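Local coordinates for protein tyrocidine synthetase 3 (Brevibacillus brevis, PDB 2JGP) that probably forms peptide bonds in nonribosomal synthesis of the antibiotic tyrocidine, here as a peptidyl carrier and condensation bidomain, at residues Y119-T124 / T218-S223; I144-S149 / D244-L249; L341-G346 / G515-L520. All coordinates share one frame; numbering follows the deposited sequence.

Contact 1 of 3, residues Y119-T124 / T218-S223; sequences YNMPST and TDMHHS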
# COMPACT_ATOMS: atom_id res chain seq x y z
N TYR A 119 -9.65 -14.40 -0.16
CA TYR A 119 -8.28 -14.11 0.29
C TYR A 119 -7.21 -14.90 -0.47
O TYR A 119 -6.05 -14.92 -0.07
CB TYR A 119 -8.13 -14.35 1.79
CG TYR A 119 -8.87 -13.35 2.65
CD1 TYR A 119 -9.74 -13.78 3.65
CD2 TYR A 119 -8.69 -11.99 2.48
CE1 TYR A 119 -10.42 -12.85 4.45
CE2 TYR A 119 -9.36 -11.06 3.26
CZ TYR A 119 -10.22 -11.50 4.24
OH TYR A 119 -10.88 -10.57 5.02
N ASN A 120 -7.60 -15.56 -1.56
CA ASN A 120 -6.63 -16.18 -2.44
C ASN A 120 -5.88 -15.13 -3.26
O ASN A 120 -6.40 -14.04 -3.52
CB ASN A 120 -7.30 -17.19 -3.37
CG ASN A 120 -7.79 -18.41 -2.62
OD1 ASN A 120 -8.56 -18.30 -1.67
ND2 ASN A 120 -7.33 -19.59 -3.04
N MET A 121 -4.66 -15.47 -3.65
CA MET A 121 -3.83 -14.62 -4.48
C MET A 121 -3.27 -15.44 -5.64
O MET A 121 -2.08 -15.74 -5.67
CB MET A 121 -2.66 -14.08 -3.65
CG MET A 121 -3.08 -13.21 -2.49
SD MET A 121 -1.67 -12.66 -1.51
CE MET A 121 -0.83 -11.58 -2.66
N PRO A 122 -4.14 -15.84 -6.58
CA PRO A 122 -3.68 -16.65 -7.70
C PRO A 122 -2.96 -15.85 -8.78
O PRO A 122 -3.30 -14.70 -9.03
CB PRO A 122 -4.98 -17.23 -8.26
CG PRO A 122 -6.01 -16.21 -7.92
CD PRO A 122 -5.59 -15.59 -6.63
N SER A 123 -1.97 -16.49 -9.42
CA SER A 123 -1.31 -15.93 -10.59
C SER A 123 -1.01 -17.05 -11.59
O SER A 123 -0.89 -18.23 -11.21
CB SER A 123 -0.01 -15.23 -10.21
OG SER A 123 0.95 -16.15 -9.71
N THR A 124 -0.92 -16.68 -12.86
CA THR A 124 -0.54 -17.61 -13.92
C THR A 124 0.54 -16.96 -14.76
O THR A 124 0.50 -15.75 -15.00
CB THR A 124 -1.74 -17.98 -14.81
OG1 THR A 124 -2.35 -16.79 -15.32
CG2 THR A 124 -2.77 -18.77 -14.01
N THR A 218 0.29 -20.45 -9.51
CA THR A 218 0.69 -20.30 -8.11
C THR A 218 -0.45 -19.63 -7.34
O THR A 218 -1.10 -18.72 -7.85
CB THR A 218 1.98 -19.46 -7.99
OG1 THR A 218 3.03 -20.06 -8.76
CG2 THR A 218 2.42 -19.35 -6.53
N ASP A 219 -0.70 -20.11 -6.13
CA ASP A 219 -1.71 -19.50 -5.27
C ASP A 219 -1.21 -19.52 -3.84
O ASP A 219 -0.45 -20.41 -3.45
CB ASP A 219 -3.04 -20.25 -5.38
CG ASP A 219 -4.23 -19.44 -4.86
OD1 ASP A 219 -4.05 -18.32 -4.33
OD2 ASP A 219 -5.36 -19.94 -5.00
N MET A 220 -1.61 -18.51 -3.07
CA MET A 220 -1.23 -18.43 -1.67
C MET A 220 -2.28 -17.63 -0.95
O MET A 220 -3.08 -16.93 -1.59
CB MET A 220 0.17 -17.81 -1.50
CG MET A 220 0.29 -16.34 -1.89
SD MET A 220 2.00 -15.78 -2.11
CE MET A 220 2.33 -16.34 -3.79
N HIS A 221 -2.29 -17.74 0.37
CA HIS A 221 -3.31 -17.09 1.17
C HIS A 221 -2.84 -15.70 1.58
O HIS A 221 -1.68 -15.51 1.94
CB HIS A 221 -3.65 -17.93 2.39
CG HIS A 221 -4.92 -17.50 3.06
ND1 HIS A 221 -4.96 -16.52 4.02
CD2 HIS A 221 -6.20 -17.89 2.86
CE1 HIS A 221 -6.20 -16.33 4.41
NE2 HIS A 221 -6.98 -17.15 3.73
N HIS A 222 -3.74 -14.72 1.52
CA HIS A 222 -3.37 -13.32 1.74
C HIS A 222 -2.90 -13.02 3.17
O HIS A 222 -2.31 -11.97 3.42
CB HIS A 222 -4.53 -12.38 1.37
CG HIS A 222 -4.08 -11.07 0.79
ND1 HIS A 222 -3.05 -10.33 1.34
CD2 HIS A 222 -4.50 -10.38 -0.29
CE1 HIS A 222 -2.88 -9.23 0.63
NE2 HIS A 222 -3.73 -9.24 -0.37
N SER A 223 -3.15 -13.94 4.10
CA SER A 223 -2.68 -13.80 5.49
C SER A 223 -1.16 -13.88 5.64
O SER A 223 -0.61 -13.46 6.67
CB SER A 223 -3.34 -14.86 6.39
OG SER A 223 -2.98 -16.17 5.96
O HOH W 1 0.44 -16.09 -6.84
O HOH W 2 2.45 -18.32 -11.24
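M121 lays its thioether over one face of the H222 imidazole, with SD 3.8 Å from the ring centroid and only 15° off the ring normal, a sulfur-aromatic contact that suits a polarisable, unbranched side chain. CG of M121 stands beside its own backbone N (chi1 -62°), from where the methionine crosses the histidine at about a right angle. The backbone of H222 is tied down as well: its N donates to Y119 O at 2.8 Å. H221 turns its ring back toward the other segment, where NE2 packs 3.6 Å from Y119 CB, and Y119 O sits over one ring face. Both ends of this imidazole are engaged, ND1 by S223 N and OG and NE2 by D110, which should fix its rotation.

P122 has no N-H to offer the neighbouring strand, and beside it the carboxylate of D219 accepts from the preceding residues instead: OD1 shares the M121 N-H with M220 O, lying 3.0 Å from that N, while OD2 is met on its syn side by N120 ND2 at 2.8 Å; the same ND2 also reaches Q192 O. Regular pairing resumes at S123 and T218, an antiparallel hydrogen-bonded pair, with a water joining S123 OG to T218 OG1. The histidines emerging from this strand end begin the HHxxxDG signature, the active-site motif of condensation domains.

Contact 2 of 3, residues I144-S149 / D244-L249; sequences IARHES and DVLPEL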
# COMPACT_ATOMS: atom_id res chain seq x y z
N ILE A 144 10.26 -21.62 0.26
CA ILE A 144 9.53 -22.00 1.46
C ILE A 144 10.47 -22.08 2.66
O ILE A 144 10.13 -21.62 3.74
CB ILE A 144 8.81 -23.35 1.27
CG1 ILE A 144 7.68 -23.20 0.23
CG2 ILE A 144 8.22 -23.84 2.58
CD1 ILE A 144 7.18 -24.52 -0.32
N ALA A 145 11.66 -22.66 2.47
CA ALA A 145 12.69 -22.68 3.52
C ALA A 145 13.13 -21.27 3.91
O ALA A 145 13.37 -20.99 5.09
CB ALA A 145 13.89 -23.51 3.07
N ARG A 146 13.24 -20.39 2.92
CA ARG A 146 13.74 -19.02 3.12
C ARG A 146 12.77 -18.11 3.86
O ARG A 146 13.18 -17.33 4.72
CB ARG A 146 14.10 -18.39 1.77
CG ARG A 146 14.46 -16.91 1.80
CD ARG A 146 14.95 -16.47 0.43
NE ARG A 146 15.08 -15.01 0.31
CZ ARG A 146 16.08 -14.31 0.82
NH1 ARG A 146 17.03 -14.89 1.54
NH2 ARG A 146 16.12 -13.00 0.64
N HIS A 147 11.49 -18.19 3.51
CA HIS A 147 10.49 -17.24 3.99
C HIS A 147 9.58 -17.87 5.04
O HIS A 147 8.77 -18.74 4.71
CB HIS A 147 9.66 -16.72 2.81
CG HIS A 147 10.45 -15.91 1.83
ND1 HIS A 147 11.02 -14.69 2.16
CD2 HIS A 147 10.79 -16.14 0.54
CE1 HIS A 147 11.66 -14.21 1.11
NE2 HIS A 147 11.54 -15.07 0.12
N GLU A 148 9.71 -17.43 6.29
CA GLU A 148 8.95 -18.00 7.41
C GLU A 148 7.45 -17.92 7.20
O GLU A 148 6.71 -18.76 7.71
CB GLU A 148 9.29 -17.33 8.74
CG GLU A 148 10.52 -17.86 9.43
CD GLU A 148 10.69 -17.35 10.85
OE1 GLU A 148 9.95 -16.44 11.29
OE2 GLU A 148 11.59 -17.87 11.54
N SER A 149 6.99 -16.90 6.47
CA SER A 149 5.57 -16.77 6.18
C SER A 149 5.04 -17.97 5.39
O SER A 149 3.87 -18.33 5.52
CB SER A 149 5.28 -15.46 5.44
OG SER A 149 5.44 -14.35 6.32
N ASP A 244 21.18 -18.80 -8.07
CA ASP A 244 21.75 -17.63 -7.39
C ASP A 244 21.60 -17.74 -5.88
O ASP A 244 20.71 -18.43 -5.39
CB ASP A 244 21.09 -16.34 -7.88
CG ASP A 244 21.45 -16.00 -9.32
OD1 ASP A 244 22.44 -16.56 -9.85
OD2 ASP A 244 20.75 -15.17 -9.93
N VAL A 245 22.49 -17.07 -5.16
CA VAL A 245 22.44 -17.01 -3.70
C VAL A 245 21.80 -15.69 -3.30
O VAL A 245 22.23 -14.63 -3.76
CB VAL A 245 23.85 -17.11 -3.09
CG1 VAL A 245 23.76 -17.18 -1.57
CG2 VAL A 245 24.59 -18.32 -3.64
N LEU A 246 20.79 -15.76 -2.45
CA LEU A 246 20.03 -14.58 -2.04
C LEU A 246 20.56 -14.03 -0.72
O LEU A 246 21.08 -14.79 0.11
CB LEU A 246 18.55 -14.92 -1.92
CG LEU A 246 17.90 -15.47 -3.20
CD1 LEU A 246 16.49 -15.99 -2.90
CD2 LEU A 246 17.88 -14.42 -4.30
N PRO A 247 20.44 -12.70 -0.51
CA PRO A 247 20.95 -12.07 0.71
C PRO A 247 20.13 -12.45 1.95
O PRO A 247 18.93 -12.67 1.84
CB PRO A 247 20.80 -10.57 0.42
CG PRO A 247 19.70 -10.49 -0.57
CD PRO A 247 19.79 -11.73 -1.40
N GLU A 248 20.79 -12.51 3.10
CA GLU A 248 20.14 -12.96 4.33
C GLU A 248 19.09 -11.96 4.81
O GLU A 248 19.24 -10.75 4.63
CB GLU A 248 21.18 -13.18 5.44
CG GLU A 248 22.20 -14.28 5.13
CD GLU A 248 21.58 -15.67 5.07
OE1 GLU A 248 20.42 -15.85 5.51
OE2 GLU A 248 22.27 -16.60 4.58
N LEU A 249 18.01 -12.48 5.39
CA LEU A 249 16.92 -11.65 5.92
C LEU A 249 17.14 -11.38 7.41
O LEU A 249 17.07 -12.30 8.23
CB LEU A 249 15.57 -12.33 5.71
CG LEU A 249 15.14 -12.56 4.25
CD1 LEU A 249 14.15 -13.72 4.14
CD2 LEU A 249 14.55 -11.29 3.67
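Helix 133-146 of the condensation domain ends at R146, and H147 is the first residue to leave helical geometry; the irregular chain of 244-249 passes this end, the closest CA atoms being those of R146 and L249, 8.5 Å apart. The contact thus joins a helix terminus to the surface loop between helices 227-241 and 253-263. One long arginine does most of the work. With CG anti to the backbone N (chi1 173°) and the chain extended as far as NE, R146 slides its flat guanidinium between two leucines. L246 lies over one face, its CD1 3.6 Å from R146 NE, and L249 lies over the opposite face, its CG 3.8 Å from R146 NH2. Branched aliphatic groups suit these places because they pack on the faces and leave the polar rim for hydrogen bonds. NE forms a salt bridge with E236 of helix 227-241, which also accepts from NE2 of H147. CG of R146 lies over one face of that imidazole, whose ND1 meets L249 CD1 at 3.8 Å. At the far rim, nearly in the guanidinium plane, the carbonyl of P247 takes two bonds on one oxygen, NH1 to O at 2.9 Å and NH2 to O at 3.1 Å.

Contact 3 of 3, residues L341-G346 / G515-L520; sequences LAKYAG and GEIDML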
# COMPACT_ATOMS: atom_id res chain seq x y z
N LEU A 341 -13.92 14.05 -8.12
CA LEU A 341 -15.00 13.51 -7.29
C LEU A 341 -15.90 14.62 -6.76
O LEU A 341 -17.12 14.47 -6.71
CB LEU A 341 -14.43 12.70 -6.12
CG LEU A 341 -13.65 11.42 -6.44
CD1 LEU A 341 -13.08 10.82 -5.17
CD2 LEU A 341 -14.52 10.41 -7.19
N ALA A 342 -15.29 15.74 -6.35
CA ALA A 342 -16.04 16.89 -5.85
C ALA A 342 -17.04 17.42 -6.87
O ALA A 342 -18.17 17.78 -6.53
CB ALA A 342 -15.08 18.00 -5.43
N LYS A 343 -16.63 17.45 -8.14
CA LYS A 343 -17.49 17.95 -9.21
C LYS A 343 -18.60 16.96 -9.57
O LYS A 343 -19.75 17.35 -9.76
CB LYS A 343 -16.65 18.32 -10.44
CG LYS A 343 -15.87 19.62 -10.25
CD LYS A 343 -15.11 20.03 -11.50
CE LYS A 343 -14.29 21.28 -11.24
NZ LYS A 343 -15.15 22.45 -10.92
N TYR A 344 -18.26 15.67 -9.64
CA TYR A 344 -19.26 14.63 -9.88
C TYR A 344 -20.26 14.53 -8.74
O TYR A 344 -21.47 14.45 -8.97
CB TYR A 344 -18.59 13.27 -10.13
CG TYR A 344 -18.36 13.00 -11.59
CD1 TYR A 344 -17.35 13.63 -12.28
CD2 TYR A 344 -19.21 12.14 -12.30
CE1 TYR A 344 -17.15 13.41 -13.63
CE2 TYR A 344 -19.03 11.92 -13.65
CZ TYR A 344 -17.99 12.55 -14.31
OH TYR A 344 -17.81 12.32 -15.66
N ALA A 345 -19.76 14.56 -7.51
CA ALA A 345 -20.58 14.33 -6.33
C ALA A 345 -21.30 15.59 -5.83
O ALA A 345 -22.25 15.49 -5.06
CB ALA A 345 -19.73 13.75 -5.21
N GLY A 346 -20.84 16.77 -6.25
CA GLY A 346 -21.36 18.04 -5.74
C GLY A 346 -21.09 18.19 -4.25
O GLY A 346 -21.95 18.66 -3.50
N GLY A 515 -13.87 25.93 -8.41
CA GLY A 515 -15.15 26.19 -9.06
C GLY A 515 -15.04 26.67 -10.50
O GLY A 515 -15.96 26.48 -11.29
N GLU A 516 -13.92 27.31 -10.83
CA GLU A 516 -13.69 27.82 -12.19
C GLU A 516 -13.13 26.76 -13.14
O GLU A 516 -13.08 26.99 -14.35
CB GLU A 516 -12.75 29.04 -12.16
CG GLU A 516 -13.47 30.38 -12.08
CD GLU A 516 -14.26 30.56 -10.80
OE1 GLU A 516 -13.64 30.69 -9.72
OE2 GLU A 516 -15.51 30.58 -10.87
N ILE A 517 -12.71 25.62 -12.61
CA ILE A 517 -12.22 24.53 -13.45
C ILE A 517 -13.37 24.01 -14.31
O ILE A 517 -14.30 23.38 -13.81
CB ILE A 517 -11.59 23.38 -12.62
CG1 ILE A 517 -10.36 23.87 -11.86
CG2 ILE A 517 -11.21 22.22 -13.53
CD1 ILE A 517 -9.72 22.81 -10.98
N ASP A 518 -13.31 24.30 -15.61
CA ASP A 518 -14.35 23.87 -16.54
C ASP A 518 -14.10 22.43 -16.97
O ASP A 518 -13.39 22.16 -17.94
CB ASP A 518 -14.40 24.81 -17.76
CG ASP A 518 -15.55 24.49 -18.70
OD1 ASP A 518 -16.49 23.75 -18.31
OD2 ASP A 518 -15.53 24.98 -19.85
N MET A 519 -14.69 21.50 -16.23
CA MET A 519 -14.60 20.08 -16.52
C MET A 519 -15.51 19.71 -17.69
O MET A 519 -15.21 18.78 -18.44
CB MET A 519 -15.01 19.29 -15.27
CG MET A 519 -14.87 17.79 -15.36
SD MET A 519 -15.62 17.00 -13.92
CE MET A 519 -17.37 17.24 -14.25
N LEU A 520 -16.60 20.47 -17.85
CA LEU A 520 -17.75 20.18 -18.73
C LEU A 520 -18.80 19.37 -17.98
O LEU A 520 -19.97 19.75 -17.95
CB LEU A 520 -17.37 19.47 -20.05
CG LEU A 520 -16.85 20.35 -21.18
CD1 LEU A 520 -15.57 21.06 -20.81
CD2 LEU A 520 -16.67 19.51 -22.44
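The last turn of helix 329-345 faces the C-terminal tail of the chain, a short 3-10 turn at 515-516 running into irregular backbone, with the CA atoms of K343 and M519 the closest pair at 8.1 Å. K343 reaches across as a long arm. Its chain is extended through CE and bends at the last torsion (chi4 -64°), which carries NZ to the carbonyl of I517. There NZ donates to I517 O at 3.2 Å, approaching in the carbonyl plane on a lone pair. Its stronger polar partner is L514 O, just ahead of the tail segment; the bond to I517 O is the second one.

The methylene part of the lysine works as an apolar surface. CE packs 3.7 Å from I517 CB, crossing that side chain at about a right angle, while CD lies 3.8 Å from CB of M519. K343 and M519 slide past each other in opposite directions, and the bend at chi3 turns the methionine's end to the Y344 ring. M519 leaves its backbone with CG opposite the N (chi1 -175°), sets SD 3.9 Å from K343 CB and brings CE to 3.9 Å from Y344 CE1. This is an oblique Met-aromatic contact, SD lying 5.0 Å from the ring centroid. Y344 meets F495 of helix 489-508 edge-to-face, and M519 touches H498 and I502 of that same helix, so the methionine fills the place where tail and two helices come together.

The chemistry divides the lysine in two: the carbonyls of L514 and I517 accept from the ammonium and would be expected to favour its charged form, while its methylenes and the methionine pack as apolar surface between tail and helix.

From the N terminus the chain passes the carrier region and then enters the condensation domain, where contacts 1 and 2 cross: the order is 119-124, 144-149, 218-223, 244-249. Contact 1 closes a loop of 93 intervening residues and joins the start of strand 123-129 to the end of its antiparallel neighbour 213-220. Contact 2 closes one of 94, tying the end of helix 133-146 to the loop after helix 227-241; the centres of contacts 1 and 2 lie about 19 Å apart. Contact 3 follows in series, bringing the C-terminal tail back over 168 residues to helix 329-345. It lies about 50 Å, centre to centre, from contact 2, on the opposite side of the chain's centre.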